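Local coordinates for 2,4-dihydroxyhept-2-ene-1,7-dioic acid aldolase (Kordia algicida OT-1, PDB 6BDE), which binds heme b and probably serves as an H-NOX gas sensor in nitric oxide signalling, at residues A[127-132]-A[174-179]; A[95-100]-A[119-124]; A[8-13]-A[20-25]; A[4-9]-A[46-51]. The protein carries 1 engineered substitution. All blocks are in the same frame, centred on the assembly; numbering follows the deposited sequence.

Contact 1 (A[127-132]-A[174-179]); sequences NSLTMI and FIINKN
K178 grips N127 at two points. Its backbone N donates to N127 O at 2.9 Å, while the ammonium NZ swings round to reach N127 OD1 at 2.8 Å, coming from above the amide plane. The lysine chain bends at chi3 (67°), and that turn carries CE and NZ back over the asparagine. A methionine in its place removes the ammonium group, so N127 OD1 would probably lose its charged mate and the amide would be freer to turn. One residue further in, S128 OG lies within hydrogen-bonding distance of both N177 OD1 and I176 O. L129 and I176 then form a hydrogen-bonded antiparallel pair, with I176 N to L129 O at 2.8 Å, and M131 and F174 repeat the pattern, F174 N meeting M131 O at 2.7 Å. On the face carrying L129, M131, F174 and I176, the I176 methyl CD1 touches L129 CD2 at 4.0 Å and M131 CE at 4.1 Å. F151 of helix 140-153 and I93 of helix 92-96 pack on I176, and M147 on M131 and F174, while T130 and I175 lie side by side on the other face. Strands 128-134 and 171-178 are thus neighbours in the antiparallel sheet of the H-NOX fold. The chemistry is graded: polar side chains tie the exposed end together, and apolar packing against helices takes over where the paired backbone is buried.

Contact 2 (A[95-100]-A[119-124]); sequences MLASIE and FVVEEK. With HEM (protoporphyrin IX containing Fe), chain B.
The F119 ring is met obliquely by two groups, I99 CG2 and the heme vinyl carbon CBC. I99 CG2 lies 3.9 Å from F119 CD2, and the vinyl CBC comes to 3.4 Å from F119 CZ. The ring of Y133, a heme-binding residue, meets it too, the two planes inclined at about 50°. I99 serves the same vinyl from its other branch: CG1, anti to the carbonyl carbon, carries CD1 to 3.4 Å from HEM CBC, while CG2, anti to the backbone N, is the branch that meets F119. L96 adds its CD2 against the heme methyl CMC at 3.9 Å. The flat carboxylate of E100 takes a nearly straight hydrogen bond from F119 N to E100 OE1 at 2.9 Å, with the donor above the carboxylate plane (46° out of it). To get there the glutamate bends at chi2 (70°) and passes its CB and CG beside F119 O. An alanine here strips F119 N of this acceptor, which would probably leave the start of the strand less firmly tied to helix 99-110. Farther along, A97, within the type I turn from L96 to I99, rests its CB against K124 CE at 3.8 Å and faces V121 CG2 at 4.2 Å from that CB. Between V121 and K124 the chain forms a classic beta bulge, E122 and E123 both facing T130. This is the heme wall of an H-NOX domain: strand 118-121 presents the F119 aromatic to the heme, and helix 99-110 carries H104, the axial iron ligand, which I99 touches.

Contact 3 (A[8-13]-A[20-25]); sequences EFLDLV and EMVDKI
V13 lays its CG1 methyl against V22 CG2 at 3.7 Å. This is the junction of helices 3-17 and 19-27 in the helical N-terminal part of the H-NOX fold. The two follow each other after a very short break, and their segments run at 129° with axes 9.5 Å apart at closest approach. No hydrogen bond crosses between them; backbone bonds run along each helix, such as V13 N to F9 O and I25 N to M21 O, and the faces meet through apolar groups. V22 CG2 also lies 3.8 Å from L10 O, so this methyl sits on the backbone of the first helix as well as on a side chain. Roughly at right angles to V22 round the same V13 methyl, M21 CG touches V13 CG1 at 4.1 Å, the two side chains crossing at about a right angle. The methionine then bends away to L55 and N58 of helix 45-59, which fills in behind this corner. I25 closes the other end. Its CG1 stands between the backbone N and the carbonyl carbon, the crowded position (chi1 65°), and from there CD1 extends among three residues of the first helix. It slides past L10, with L10 CD2 4.1 Å from I25 CD1, and lies 4.3 Å from V13 CG1. I25 CD1 also approaches the F9 ring obliquely, 4.4 Å from F9 CE2. That ring is also packed by its own helix neighbour: V13 CG2 stands 3.7 Å above the F9 plane, offset toward the rim.

Contact 4 (A[4-9]-A[46-51]); sequences IIFTEF and SEMLQL. With HEM (protoporphyrin IX containing Fe), chain B.
M48 is the bump here, and F6 and F9, with I5 beside them, are the walls of the hollow that takes it. Its chain is bent at both chi2 (57°) and chi3, so that the thioether curls in between the two rings. On one side SD lies over the F9 face, 4.1 Å from the ring centroid, as a Met-aromatic contact. On the other, CE makes an off-centre CH-pi contact with F6, 4.2 Å from its centroid, and also rests against I5 O. F6 answers by pushing its far end past the base of the methionine, CE1 reaching 3.6 Å from M48 CB. The two helices, 3-17 and 45-59, run nearly parallel at this point, at 17° with segment axes 11.2 Å apart. They form part of the helical N-terminal half of an H-NOX domain, and large side chains fill the wide gap between them. L51 fits the next dip along: its CD1 meets the F6 edge in plane, 4.0 Å from CD1 of F6, while its CB lies 3.9 Å from F9 CE2. E47 gives F6 just its CB shoulder, because its carboxylate turns off to hydrogen-bond Y37 and S33, and Y37 stacks on the F6 ring. I5 points its outer end the other way, setting CD1 3.6 Å from HEM CAA, the first carbon of a heme propionate.

In the fold
The four contacts form two groups on opposite sides of the chain's centre, with the heme between. Contacts 1 and 2 have centres 9 Å apart and are joined through one sheet, strands 118-121 and 123-124 lying beside 128-134: I132 N lies 2.9 Å from V120 O, probably a hydrogen bond. Contacts 3 and 4, with centres also 9 Å apart, both start from helix 3-17 and share E8 and F9. Contacts 2 and 4 have nearest atoms about 13 Å apart, yet both reach the porphyrin, one at a vinyl and a methyl, the other at a propionate. The side chain of M131 is about 5 Å from the heme. The side chain of F9 is about 11 Å from the heme.

Contact 1 (A[127-132]-A[174-179])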
# COMPACT_ATOMS: atom_id res chain seq x y z
N ASN A 127 6.69 -11.95 -17.65
CA ASN A 127 7.34 -10.72 -17.24
C ASN A 127 6.45 -9.49 -17.42
O ASN A 127 6.96 -8.36 -17.38
CB ASN A 127 8.64 -10.52 -18.03
CG ASN A 127 9.60 -11.68 -17.85
OD1 ASN A 127 9.79 -12.19 -16.75
ND2 ASN A 127 10.22 -12.11 -18.95
N SER A 128 5.14 -9.68 -17.60
CA SER A 128 4.21 -8.57 -17.74
C SER A 128 2.93 -8.89 -16.99
O SER A 128 2.57 -10.05 -16.81
CB SER A 128 3.90 -8.26 -19.21
OG SER A 128 3.38 -6.95 -19.36
N LEU A 129 2.24 -7.84 -16.55
CA LEU A 129 0.99 -8.00 -15.81
C LEU A 129 0.21 -6.70 -15.87
O LEU A 129 0.73 -5.64 -15.52
CB LEU A 129 1.27 -8.39 -14.35
CG LEU A 129 0.03 -8.55 -13.46
CD1 LEU A 129 -0.80 -9.73 -13.92
CD2 LEU A 129 0.45 -8.71 -12.01
N THR A 130 -1.05 -6.79 -16.30
CA THR A 130 -1.96 -5.65 -16.33
C THR A 130 -3.14 -5.97 -15.43
O THR A 130 -3.86 -6.95 -15.66
CB THR A 130 -2.43 -5.35 -17.76
OG1 THR A 130 -1.30 -4.97 -18.56
CG2 THR A 130 -3.44 -4.21 -17.75
N MET A 131 -3.34 -5.14 -14.41
CA MET A 131 -4.40 -5.35 -13.43
C MET A 131 -5.21 -4.07 -13.25
O MET A 131 -4.69 -2.96 -13.40
CB MET A 131 -3.84 -5.80 -12.07
CG MET A 131 -3.23 -7.18 -12.07
SD MET A 131 -2.88 -7.75 -10.40
CE MET A 131 -1.75 -6.49 -9.84
N ILE A 132 -6.48 -4.24 -12.91
CA ILE A 132 -7.37 -3.13 -12.59
C ILE A 132 -7.52 -3.06 -11.08
O ILE A 132 -7.97 -4.03 -10.45
CB ILE A 132 -8.74 -3.28 -13.28
CG1 ILE A 132 -8.56 -3.43 -14.79
CG2 ILE A 132 -9.62 -2.08 -12.97
CD1 ILE A 132 -7.91 -2.24 -15.45
N PHE A 174 -3.12 -0.78 -13.62
CA PHE A 174 -1.70 -0.98 -13.40
C PHE A 174 -1.11 -1.74 -14.58
O PHE A 174 -1.56 -2.85 -14.89
CB PHE A 174 -1.45 -1.75 -12.10
CG PHE A 174 -1.54 -0.91 -10.86
CD1 PHE A 174 -2.77 -0.49 -10.38
CD2 PHE A 174 -0.40 -0.56 -10.16
CE1 PHE A 174 -2.85 0.28 -9.23
CE2 PHE A 174 -0.48 0.21 -9.01
CZ PHE A 174 -1.70 0.63 -8.55
N ILE A 175 -0.13 -1.15 -15.24
CA ILE A 175 0.59 -1.79 -16.34
C ILE A 175 2.00 -2.08 -15.83
O ILE A 175 2.83 -1.18 -15.73
CB ILE A 175 0.61 -0.93 -17.61
CG1 ILE A 175 -0.81 -0.46 -17.94
CG2 ILE A 175 1.19 -1.72 -18.77
CD1 ILE A 175 -0.89 0.39 -19.19
N ILE A 176 2.26 -3.34 -15.50
CA ILE A 176 3.51 -3.76 -14.88
C ILE A 176 4.33 -4.52 -15.91
O ILE A 176 3.86 -5.49 -16.50
CB ILE A 176 3.25 -4.63 -13.63
CG1 ILE A 176 2.35 -3.89 -12.65
CG2 ILE A 176 4.56 -5.02 -12.98
CD1 ILE A 176 1.41 -4.80 -11.88
N ASN A 177 5.58 -4.08 -16.11
CA ASN A 177 6.50 -4.72 -17.04
C ASN A 177 7.84 -4.88 -16.35
O ASN A 177 8.50 -3.89 -16.02
CB ASN A 177 6.64 -3.90 -18.33
CG ASN A 177 5.62 -4.28 -19.38
OD1 ASN A 177 5.80 -5.26 -20.10
ND2 ASN A 177 4.54 -3.51 -19.47
N LYS A 178 8.25 -6.13 -16.13
CA LYS A 178 9.55 -6.39 -15.54
C LYS A 178 10.65 -5.85 -16.44
O LYS A 178 10.63 -6.05 -17.66
CB LYS A 178 9.74 -7.88 -15.29
CG LYS A 178 10.39 -8.20 -13.94
CD LYS A 178 10.47 -9.70 -13.71
CE LYS A 178 11.43 -10.36 -14.68
NZ LYS A 178 11.43 -11.84 -14.54
N ASN A 179 11.62 -5.16 -15.84
CA ASN A 179 12.57 -4.36 -16.60
C ASN A 179 13.53 -5.23 -17.39
O ASN A 179 13.75 -6.41 -17.09
CB ASN A 179 13.35 -3.45 -15.66
CG ASN A 179 12.63 -2.16 -15.35
OD1 ASN A 179 12.10 -1.51 -16.25
ND2 ASN A 179 12.59 -1.79 -14.08

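Contact 2 (A[95-100]-A[119-124])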
# COMPACT_ATOMS: atom_id res chain seq x y z
N MET A 95 3.19 -13.48 -7.81
CA MET A 95 2.67 -13.04 -6.52
C MET A 95 1.66 -11.90 -6.69
O MET A 95 0.61 -11.90 -6.05
CB MET A 95 3.82 -12.61 -5.61
CG MET A 95 3.38 -11.88 -4.35
SD MET A 95 4.71 -11.67 -3.15
CE MET A 95 3.95 -10.51 -2.02
N LEU A 96 1.97 -10.93 -7.55
CA LEU A 96 1.06 -9.81 -7.76
C LEU A 96 -0.23 -10.27 -8.43
O LEU A 96 -1.30 -9.72 -8.15
CB LEU A 96 1.74 -8.72 -8.59
CG LEU A 96 2.92 -8.01 -7.93
CD1 LEU A 96 3.42 -6.87 -8.80
CD2 LEU A 96 2.53 -7.50 -6.55
N ALA A 97 -0.16 -11.27 -9.31
CA ALA A 97 -1.37 -11.84 -9.89
C ALA A 97 -2.13 -12.72 -8.91
O ALA A 97 -3.20 -13.23 -9.26
CB ALA A 97 -1.03 -12.64 -11.15
N SER A 98 -1.61 -12.90 -7.70
CA SER A 98 -2.24 -13.74 -6.68
C SER A 98 -2.74 -12.94 -5.49
O SER A 98 -3.10 -13.53 -4.47
CB SER A 98 -1.26 -14.83 -6.22
OG SER A 98 -0.84 -15.62 -7.31
N ILE A 99 -2.75 -11.61 -5.59
CA ILE A 99 -3.22 -10.79 -4.48
C ILE A 99 -4.71 -11.03 -4.23
O ILE A 99 -5.14 -11.21 -3.09
CB ILE A 99 -2.94 -9.30 -4.76
CG1 ILE A 99 -1.44 -9.06 -4.90
CG2 ILE A 99 -3.53 -8.43 -3.66
CD1 ILE A 99 -1.11 -7.75 -5.59
N GLU A 100 -5.50 -11.06 -5.30
CA GLU A 100 -6.95 -11.12 -5.15
C GLU A 100 -7.40 -12.50 -4.68
O GLU A 100 -8.21 -12.61 -3.74
CB GLU A 100 -7.63 -10.76 -6.47
CG GLU A 100 -9.15 -10.79 -6.42
CD GLU A 100 -9.73 -9.68 -5.57
OE1 GLU A 100 -9.04 -8.66 -5.36
OE2 GLU A 100 -10.89 -9.82 -5.12
N PHE A 119 -8.31 -6.45 -7.11
CA PHE A 119 -7.39 -6.50 -8.23
C PHE A 119 -7.89 -7.52 -9.23
O PHE A 119 -8.14 -8.68 -8.87
CB PHE A 119 -5.97 -6.86 -7.78
CG PHE A 119 -5.22 -5.72 -7.13
CD1 PHE A 119 -4.55 -4.79 -7.91
CD2 PHE A 119 -5.19 -5.59 -5.75
CE1 PHE A 119 -3.86 -3.74 -7.31
CE2 PHE A 119 -4.50 -4.55 -5.16
CZ PHE A 119 -3.83 -3.63 -5.94
N VAL A 120 -8.06 -7.10 -10.48
CA VAL A 120 -8.55 -7.97 -11.54
C VAL A 120 -7.49 -8.03 -12.63
O VAL A 120 -7.15 -7.00 -13.23
CB VAL A 120 -9.89 -7.48 -12.11
CG1 VAL A 120 -10.39 -8.43 -13.18
CG2 VAL A 120 -10.91 -7.34 -10.99
N VAL A 121 -6.98 -9.23 -12.89
CA VAL A 121 -5.99 -9.42 -13.95
C VAL A 121 -6.69 -9.40 -15.30
O VAL A 121 -7.69 -10.10 -15.50
CB VAL A 121 -5.23 -10.74 -13.74
CG1 VAL A 121 -4.25 -10.98 -14.89
CG2 VAL A 121 -4.50 -10.73 -12.41
N GLU A 122 -6.17 -8.59 -16.22
CA GLU A 122 -6.65 -8.57 -17.59
C GLU A 122 -5.67 -9.19 -18.58
O GLU A 122 -6.10 -9.81 -19.55
CB GLU A 122 -6.95 -7.13 -18.04
CG GLU A 122 -8.12 -6.49 -17.30
CD GLU A 122 -8.50 -5.14 -17.86
OE1 GLU A 122 -7.64 -4.50 -18.51
OE2 GLU A 122 -9.66 -4.72 -17.66
N GLU A 123 -4.37 -9.05 -18.34
CA GLU A 123 -3.33 -9.67 -19.15
C GLU A 123 -2.20 -10.11 -18.24
O GLU A 123 -1.93 -9.48 -17.22
CB GLU A 123 -2.80 -8.72 -20.23
CG GLU A 123 -3.84 -8.22 -21.22
CD GLU A 123 -3.31 -7.13 -22.12
OE1 GLU A 123 -2.09 -7.12 -22.40
OE2 GLU A 123 -4.11 -6.28 -22.56
N LYS A 124 -1.53 -11.20 -18.63
CA LYS A 124 -0.44 -11.72 -17.82
C LYS A 124 0.49 -12.56 -18.69
O LYS A 124 0.04 -13.48 -19.37
CB LYS A 124 -0.96 -12.57 -16.65
CG LYS A 124 0.13 -13.25 -15.85
CD LYS A 124 -0.44 -14.15 -14.77
CE LYS A 124 0.66 -14.72 -13.89
NZ LYS A 124 1.73 -15.38 -14.69
CHA HEM B . -4.95 -2.99 2.56
CHB HEM B . -2.36 -7.35 4.50
CHC HEM B . 0.22 -7.98 -0.33
CHD HEM B . -2.19 -3.46 -2.20
C1A HEM B . -4.19 -4.34 3.27
C2A HEM B . -4.43 -4.30 4.66
C3A HEM B . -3.79 -5.38 5.13
C4A HEM B . -3.21 -5.97 3.99
CMA HEM B . -3.71 -5.86 6.58
CAA HEM B . -5.26 -3.29 5.45
CBA HEM B . -6.71 -3.78 5.48
CGA HEM B . -7.58 -2.90 6.36
O1A HEM B . -8.75 -3.26 6.66
O2A HEM B . -7.14 -1.80 6.80
C1B HEM B . -1.43 -7.73 3.18
C2B HEM B . -0.29 -8.75 3.35
C3B HEM B . 0.33 -8.86 2.07
C4B HEM B . -0.44 -7.93 1.19
CMB HEM B . 0.09 -9.49 4.63
CAB HEM B . 1.51 -9.74 1.67
CBB HEM B . 1.47 -11.04 1.84
C1C HEM B . -0.43 -6.57 -1.05
C2C HEM B . 0.30 -6.22 -2.21
C3C HEM B . -0.30 -5.10 -2.66
C4C HEM B . -1.35 -4.86 -1.75
CMC HEM B . 1.50 -6.95 -2.81
CAC HEM B . 0.06 -4.29 -3.90
CBC HEM B . -0.67 -4.40 -4.99
C1D HEM B . -3.09 -3.13 -0.82
C2D HEM B . -3.64 -1.73 -0.91
C3D HEM B . -4.37 -1.55 0.30
C4D HEM B . -4.22 -2.86 1.09
CMD HEM B . -3.48 -0.73 -2.05
CAD HEM B . -5.14 -0.30 0.71
CBD HEM B . -6.63 -0.59 0.85
CGD HEM B . -7.34 -0.18 -0.43
O1D HEM B . -6.66 0.08 -1.46
O2D HEM B . -8.60 -0.12 -0.46
NA HEM B . -3.36 -5.33 2.75
NB HEM B . -1.53 -7.10 1.78
NC HEM B . -1.46 -5.71 -0.64
ND HEM B . -3.32 -3.92 0.42
FE HEM B . -2.80 -5.83 0.87

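Contact 3 (A[8-13]-A[20-25])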
# COMPACT_ATOMS: atom_id res chain seq x y z
N GLU A 8 1.46 1.79 12.11
CA GLU A 8 2.68 1.80 11.29
C GLU A 8 2.83 3.12 10.54
O GLU A 8 3.96 3.57 10.31
CB GLU A 8 2.66 0.63 10.31
CG GLU A 8 2.76 -0.73 10.96
CD GLU A 8 4.13 -1.02 11.55
OE1 GLU A 8 5.10 -0.35 11.14
OE2 GLU A 8 4.23 -1.90 12.42
N PHE A 9 1.72 3.75 10.15
CA PHE A 9 1.79 5.02 9.44
C PHE A 9 2.31 6.13 10.35
O PHE A 9 3.25 6.85 9.99
CB PHE A 9 0.42 5.38 8.88
CG PHE A 9 0.32 6.79 8.36
CD1 PHE A 9 0.92 7.15 7.17
CD2 PHE A 9 -0.38 7.75 9.07
CE1 PHE A 9 0.83 8.45 6.69
CE2 PHE A 9 -0.48 9.05 8.60
CZ PHE A 9 0.13 9.40 7.41
N LEU A 10 1.72 6.27 11.54
CA LEU A 10 2.17 7.31 12.46
C LEU A 10 3.58 7.04 12.96
O LEU A 10 4.31 7.98 13.28
CB LEU A 10 1.19 7.43 13.62
CG LEU A 10 -0.24 7.81 13.23
CD1 LEU A 10 -1.14 7.82 14.46
CD2 LEU A 10 -0.27 9.15 12.52
N ASP A 11 3.98 5.77 13.04
CA ASP A 11 5.38 5.45 13.33
C ASP A 11 6.29 6.01 12.24
O ASP A 11 7.35 6.58 12.54
CB ASP A 11 5.57 3.94 13.45
CG ASP A 11 5.17 3.41 14.81
OD1 ASP A 11 4.89 4.23 15.71
OD2 ASP A 11 5.14 2.18 14.99
N LEU A 12 5.89 5.87 10.98
CA LEU A 12 6.69 6.40 9.87
C LEU A 12 6.70 7.92 9.87
O LEU A 12 7.71 8.54 9.54
CB LEU A 12 6.16 5.86 8.55
CG LEU A 12 7.03 6.07 7.31
CD1 LEU A 12 8.45 5.57 7.57
CD2 LEU A 12 6.43 5.38 6.11
N VAL A 13 5.57 8.54 10.24
CA VAL A 13 5.53 10.00 10.34
C VAL A 13 6.47 10.49 11.43
O VAL A 13 7.19 11.48 11.25
CB VAL A 13 4.08 10.47 10.58
CG1 VAL A 13 4.04 11.98 10.75
CG2 VAL A 13 3.18 10.04 9.43
N GLU A 20 6.45 16.06 16.76
CA GLU A 20 5.57 17.22 16.75
C GLU A 20 4.63 17.21 15.55
O GLU A 20 3.50 17.69 15.65
CB GLU A 20 6.39 18.51 16.77
CG GLU A 20 7.54 18.54 15.76
CD GLU A 20 8.82 17.94 16.31
OE1 GLU A 20 9.65 17.47 15.50
OE2 GLU A 20 8.99 17.93 17.55
N MET A 21 5.08 16.67 14.41
CA MET A 21 4.19 16.57 13.26
C MET A 21 3.10 15.53 13.50
O MET A 21 1.96 15.71 13.06
CB MET A 21 5.00 16.23 12.00
CG MET A 21 4.18 16.07 10.74
SD MET A 21 3.32 17.58 10.26
CE MET A 21 4.69 18.63 9.77
N VAL A 22 3.43 14.44 14.21
CA VAL A 22 2.42 13.45 14.57
C VAL A 22 1.32 14.09 15.41
O VAL A 22 0.13 13.90 15.16
CB VAL A 22 3.06 12.26 15.30
CG1 VAL A 22 2.00 11.24 15.69
CG2 VAL A 22 4.15 11.62 14.45
N ASP A 23 1.72 14.87 16.41
CA ASP A 23 0.75 15.59 17.23
C ASP A 23 -0.01 16.63 16.41
O ASP A 23 -1.19 16.89 16.68
CB ASP A 23 1.45 16.27 18.41
CG ASP A 23 2.06 15.27 19.37
OD1 ASP A 23 3.20 15.50 19.82
OD2 ASP A 23 1.39 14.26 19.69
N LYS A 24 0.65 17.23 15.42
CA LYS A 24 0.02 18.30 14.65
C LYS A 24 -1.11 17.75 13.77
O LYS A 24 -2.24 18.25 13.83
CB LYS A 24 1.06 19.02 13.79
CG LYS A 24 0.46 20.04 12.83
CD LYS A 24 1.45 21.15 12.51
CE LYS A 24 0.83 22.17 11.56
NZ LYS A 24 1.71 23.35 11.36
N ILE A 25 -0.82 16.73 12.96
CA ILE A 25 -1.84 16.19 12.07
C ILE A 25 -2.97 15.55 12.87
O ILE A 25 -4.11 15.49 12.40
CB ILE A 25 -1.22 15.21 11.06
CG1 ILE A 25 -0.67 13.97 11.78
CG2 ILE A 25 -0.13 15.89 10.26
CD1 ILE A 25 -0.20 12.88 10.83

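Contact 4 (A[4-9]-A[46-51])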
# COMPACT_ATOMS: atom_id res chain seq x y z
N ILE A 4 -3.48 -1.60 12.50
CA ILE A 4 -2.07 -1.79 12.14
C ILE A 4 -1.66 -0.80 11.05
O ILE A 4 -0.50 -0.35 11.02
CB ILE A 4 -1.82 -3.25 11.71
CG1 ILE A 4 -0.35 -3.46 11.34
CG2 ILE A 4 -2.74 -3.64 10.56
CD1 ILE A 4 0.59 -3.44 12.53
N ILE A 5 -2.59 -0.43 10.17
CA ILE A 5 -2.28 0.56 9.14
C ILE A 5 -2.07 1.93 9.78
O ILE A 5 -1.20 2.70 9.34
CB ILE A 5 -3.40 0.59 8.09
CG1 ILE A 5 -3.68 -0.83 7.58
CG2 ILE A 5 -3.02 1.50 6.93
CD1 ILE A 5 -2.49 -1.47 6.90
N PHE A 6 -2.84 2.25 10.82
CA PHE A 6 -2.68 3.54 11.49
C PHE A 6 -1.39 3.59 12.29
O PHE A 6 -0.64 4.57 12.22
CB PHE A 6 -3.88 3.80 12.40
CG PHE A 6 -5.12 4.22 11.66
CD1 PHE A 6 -5.34 5.55 11.33
CD2 PHE A 6 -6.08 3.29 11.31
CE1 PHE A 6 -6.48 5.93 10.65
CE2 PHE A 6 -7.23 3.66 10.63
CZ PHE A 6 -7.43 4.99 10.30
N THR A 7 -1.11 2.53 13.07
CA THR A 7 0.05 2.55 13.95
C THR A 7 1.36 2.60 13.16
O THR A 7 2.27 3.36 13.51
CB THR A 7 0.03 1.33 14.87
OG1 THR A 7 0.03 0.13 14.09
CG2 THR A 7 -1.22 1.35 15.75
N GLU A 8 1.46 1.79 12.11
CA GLU A 8 2.68 1.80 11.29
C GLU A 8 2.83 3.12 10.54
O GLU A 8 3.96 3.57 10.31
CB GLU A 8 2.66 0.63 10.31
CG GLU A 8 2.76 -0.73 10.96
CD GLU A 8 4.13 -1.02 11.55
OE1 GLU A 8 5.10 -0.35 11.14
OE2 GLU A 8 4.23 -1.90 12.42
N PHE A 9 1.72 3.75 10.15
CA PHE A 9 1.79 5.02 9.44
C PHE A 9 2.31 6.13 10.35
O PHE A 9 3.25 6.85 9.99
CB PHE A 9 0.42 5.38 8.88
CG PHE A 9 0.32 6.79 8.36
CD1 PHE A 9 0.92 7.15 7.17
CD2 PHE A 9 -0.38 7.75 9.07
CE1 PHE A 9 0.83 8.45 6.69
CE2 PHE A 9 -0.48 9.05 8.60
CZ PHE A 9 0.13 9.40 7.41
N SER A 46 -11.93 7.50 6.82
CA SER A 46 -11.98 8.96 6.83
C SER A 46 -11.01 9.54 7.84
O SER A 46 -10.55 10.68 7.68
CB SER A 46 -13.40 9.44 7.12
OG SER A 46 -13.85 8.96 8.38
N GLU A 47 -10.68 8.78 8.89
CA GLU A 47 -9.65 9.22 9.83
C GLU A 47 -8.28 9.26 9.16
O GLU A 47 -7.54 10.24 9.29
CB GLU A 47 -9.64 8.29 11.04
CG GLU A 47 -10.65 8.65 12.12
CD GLU A 47 -10.29 8.04 13.46
OE1 GLU A 47 -9.09 7.83 13.71
OE2 GLU A 47 -11.21 7.77 14.26
N MET A 48 -7.94 8.19 8.42
CA MET A 48 -6.65 8.14 7.74
C MET A 48 -6.57 9.20 6.64
O MET A 48 -5.51 9.80 6.43
CB MET A 48 -6.43 6.74 7.16
CG MET A 48 -5.22 6.61 6.25
SD MET A 48 -3.68 7.11 7.04
CE MET A 48 -3.36 5.70 8.09
N LEU A 49 -7.68 9.44 5.93
CA LEU A 49 -7.69 10.46 4.90
C LEU A 49 -7.40 11.84 5.48
O LEU A 49 -6.69 12.65 4.88
CB LEU A 49 -9.02 10.46 4.16
CG LEU A 49 -9.16 11.43 2.98
CD1 LEU A 49 -8.08 11.17 1.94
CD2 LEU A 49 -10.54 11.33 2.36
N GLN A 50 -7.94 12.12 6.67
CA GLN A 50 -7.63 13.37 7.35
C GLN A 50 -6.15 13.45 7.70
O GLN A 50 -5.51 14.49 7.50
CB GLN A 50 -8.48 13.51 8.62
CG GLN A 50 -9.94 13.79 8.38
CD GLN A 50 -10.69 14.07 9.67
OE1 GLN A 50 -10.56 15.13 10.26
NE2 GLN A 50 -11.48 13.09 10.11
N LEU A 51 -5.59 12.36 8.22
CA LEU A 51 -4.18 12.35 8.57
C LEU A 51 -3.30 12.56 7.35
O LEU A 51 -2.29 13.27 7.42
CB LEU A 51 -3.82 11.02 9.26
CG LEU A 51 -4.51 10.74 10.60
CD1 LEU A 51 -4.18 9.33 11.08
CD2 LEU A 51 -4.12 11.77 11.64
CHA HEM B . -4.95 -2.99 2.56
CHB HEM B . -2.36 -7.35 4.50
CHC HEM B . 0.22 -7.98 -0.33
CHD HEM B . -2.19 -3.46 -2.20
C1A HEM B . -4.19 -4.34 3.27
C2A HEM B . -4.43 -4.30 4.66
C3A HEM B . -3.79 -5.38 5.13
C4A HEM B . -3.21 -5.97 3.99
CMA HEM B . -3.71 -5.86 6.58
CAA HEM B . -5.26 -3.29 5.45
CBA HEM B . -6.71 -3.78 5.48
CGA HEM B . -7.58 -2.90 6.36
O1A HEM B . -8.75 -3.26 6.66
O2A HEM B . -7.14 -1.80 6.80
C1B HEM B . -1.43 -7.73 3.18
C2B HEM B . -0.29 -8.75 3.35
C3B HEM B . 0.33 -8.86 2.07
C4B HEM B . -0.44 -7.93 1.19
CMB HEM B . 0.09 -9.49 4.63
CAB HEM B . 1.51 -9.74 1.67
CBB HEM B . 1.47 -11.04 1.84
C1C HEM B . -0.43 -6.57 -1.05
C2C HEM B . 0.30 -6.22 -2.21
C3C HEM B . -0.30 -5.10 -2.66
C4C HEM B . -1.35 -4.86 -1.75
CMC HEM B . 1.50 -6.95 -2.81
CAC HEM B . 0.06 -4.29 -3.90
CBC HEM B . -0.67 -4.40 -4.99
C1D HEM B . -3.09 -3.13 -0.82
C2D HEM B . -3.64 -1.73 -0.91
C3D HEM B . -4.37 -1.55 0.30
C4D HEM B . -4.22 -2.86 1.09
CMD HEM B . -3.48 -0.73 -2.05
CAD HEM B . -5.14 -0.30 0.71
CBD HEM B . -6.63 -0.59 0.85
CGD HEM B . -7.34 -0.18 -0.43
O1D HEM B . -6.66 0.08 -1.46
O2D HEM B . -8.60 -0.12 -0.46
NA HEM B . -3.36 -5.33 2.75
NB HEM B . -1.53 -7.10 1.78
NC HEM B . -1.46 -5.71 -0.64
ND HEM B . -3.32 -3.92 0.42
FE HEM B . -2.80 -5.83 0.87